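Local coordinates for putative sugar binding protein (Salmonella enterica subsp. enterica serovar Typhimurium, PDB 3KNZ) that probably binds phosphorylated sugars or related carbohydrate derivatives through its SIS-type folds, its exact function being unestablished, at residues A[232-237]-A[278-283]. Residues are numbered along the deposited sequence; the frame is centred on the assembly and turned at random.
Sequences ATLFGT and LDPQPD
L234, the N-cap residue of helix 235-249, sends its CD1 methyl between L278 and P280. That methyl lies 4.0 Å from L278 CD1, where the two leucine side chains run at a slant to one another. L234 CD1 is equally 4.0 Å from P280 CG, the ring methylene that points back at it. L278 ends strand 273-278 and extends with CG anti to its carbonyl carbon (chi1 -58°), which carries CD1 across to the start of the helix. L278 CD1 also meets T237, in the first turn of the helix, 3.9 Å from T237 CG2. In T237 the methyl CG2 stands anti to the backbone N, and this branch, rather than OG1, makes the contact. Helix 326-339 closes over the cluster: Y329 touches both L234 and P280, V326 touches L234, and I330 packs on T237. Strand 273-278 lies beside strand 225-230 in a parallel sheet, L278 being backbone-bonded to T229, so the contact joins the chain leaving two adjacent strands, as in the Rossmann-like SIS fold. Between the segments the chemistry is methyl and methylene alone: the contact rests on van der Waals packing and burial of a few apolar groups, without directional bonds to fix a precise angle.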
loop_
_atom_site.group_PDB
_atom_site.type_symbol
_atom_site.label_atom_id
_atom_site.label_comp_id
_atom_site.label_asym_id
_atom_site.label_seq_id
_atom_site.Cartn_x
_atom_site.Cartn_y
_atom_site.Cartn_z
ATOM N N ALA A 232 6.312 12.591 -3.218
ATOM C CA ALA A 232 4.969 12.029 -3.146
ATOM C C ALA A 232 4.240 12.117 -4.483
ATOM O O ALA A 232 3.614 11.151 -4.922
ATOM C CB ALA A 232 4.172 12.749 -2.086
ATOM N N THR A 233 4.341 13.272 -5.133
ATOM C CA THR A 233 3.672 13.503 -6.414
ATOM C C THR A 233 4.065 12.543 -7.546
ATOM O O THR A 233 3.437 12.550 -8.608
ATOM C CB THR A 233 3.925 14.922 -6.890
ATOM O OG1 THR A 233 5.336 15.165 -6.877
ATOM C CG2 THR A 233 3.220 15.914 -5.979
ATOM N N LEU A 234 5.098 11.732 -7.336
ATOM C CA LEU A 234 5.522 10.760 -8.344
ATOM C C LEU A 234 5.617 9.341 -7.756
ATOM O O LEU A 234 6.366 8.494 -8.251
ATOM C CB LEU A 234 6.860 11.185 -8.969
ATOM C CG LEU A 234 6.838 12.467 -9.812
ATOM C CD1 LEU A 234 8.234 12.831 -10.302
ATOM C CD2 LEU A 234 5.883 12.316 -10.987
ATOM N N PHE A 235 4.850 9.081 -6.703
ATOM C CA PHE A 235 4.899 7.780 -6.061
ATOM C C PHE A 235 4.439 6.688 -7.022
ATOM O O PHE A 235 5.071 5.639 -7.125
ATOM C CB PHE A 235 4.086 7.774 -4.768
ATOM C CG PHE A 235 4.101 6.454 -4.054
ATOM C CD1 PHE A 235 5.272 5.968 -3.497
ATOM C CD2 PHE A 235 2.941 5.701 -3.928
ATOM C CE1 PHE A 235 5.300 4.752 -2.833
ATOM C CE2 PHE A 235 2.958 4.493 -3.251
ATOM C CZ PHE A 235 4.148 4.018 -2.710
ATOM N N GLY A 236 3.348 6.939 -7.739
ATOM C CA GLY A 236 2.849 5.972 -8.719
ATOM C C GLY A 236 3.904 5.656 -9.767
ATOM O O GLY A 236 4.022 4.512 -10.220
ATOM N N THR A 237 4.683 6.679 -10.127
ATOM C CA THR A 237 5.752 6.572 -11.113
ATOM C C THR A 237 6.883 5.633 -10.706
ATOM O O THR A 237 7.291 4.786 -11.494
ATOM C CB THR A 237 6.375 7.944 -11.382
ATOM O OG1 THR A 237 5.344 8.866 -11.758
ATOM C CG2 THR A 237 7.440 7.850 -12.476
ATOM N N LEU A 278 14.247 10.750 -8.609
ATOM C CA LEU A 278 13.530 11.685 -9.468
ATOM C C LEU A 278 13.539 13.053 -8.800
ATOM O O LEU A 278 13.059 13.203 -7.667
ATOM C CB LEU A 278 12.086 11.226 -9.691
ATOM C CG LEU A 278 11.917 9.837 -10.313
ATOM C CD1 LEU A 278 10.434 9.496 -10.525
ATOM C CD2 LEU A 278 12.684 9.745 -11.630
ATOM N N ASP A 279 14.107 14.036 -9.495
ATOM C CA ASP A 279 14.180 15.401 -8.991
ATOM C C ASP A 279 13.444 16.352 -9.928
ATOM O O ASP A 279 14.069 17.045 -10.725
ATOM C CB ASP A 279 15.634 15.869 -8.842
ATOM C CG ASP A 279 16.372 15.163 -7.722
ATOM O OD1 ASP A 279 16.914 14.061 -7.957
ATOM O OD2 ASP A 279 16.459 15.744 -6.619
ATOM N N PRO A 280 12.109 16.399 -9.830
ATOM C CA PRO A 280 11.370 17.311 -10.705
ATOM C C PRO A 280 11.745 18.782 -10.496
ATOM O O PRO A 280 11.708 19.571 -11.435
ATOM C CB PRO A 280 9.899 17.059 -10.338
ATOM C CG PRO A 280 9.909 16.275 -9.061
ATOM C CD PRO A 280 11.228 15.589 -8.967
ATOM N N GLN A 281 12.127 19.142 -9.281
ATOM C CA GLN A 281 12.494 20.517 -8.983
ATOM C C GLN A 281 13.528 20.569 -7.865
ATOM O O GLN A 281 13.727 19.586 -7.154
ATOM C CB GLN A 281 11.244 21.295 -8.602
ATOM C CG GLN A 281 10.443 20.637 -7.498
ATOM C CD GLN A 281 9.113 21.314 -7.281
ATOM O OE1 GLN A 281 8.709 22.174 -8.068
ATOM N NE2 GLN A 281 8.419 20.934 -6.212
ATOM N N PRO A 282 14.209 21.712 -7.713
ATOM C CA PRO A 282 15.219 21.799 -6.670
ATOM C C PRO A 282 14.641 21.469 -5.310
ATOM O O PRO A 282 13.599 22.008 -4.939
ATOM C CB PRO A 282 15.644 23.265 -6.709
ATOM C CG PRO A 282 15.323 23.712 -8.072
ATOM C CD PRO A 282 14.106 22.958 -8.486
ATOM N N ASP A 283 15.313 20.577 -4.585
ATOM C CA ASP A 283 14.892 20.204 -3.245
ATOM C C ASP A 283 16.126 20.011 -2.358
ATOM O O ASP A 283 16.992 19.178 -2.631
ATOM C CB ASP A 283 14.030 18.950 -3.292
ATOM C CG ASP A 283 13.414 18.624 -1.956
ATOM O OD1 ASP A 283 14.154 18.516 -0.962
ATOM O OD2 ASP A 283 12.184 18.465 -1.900
#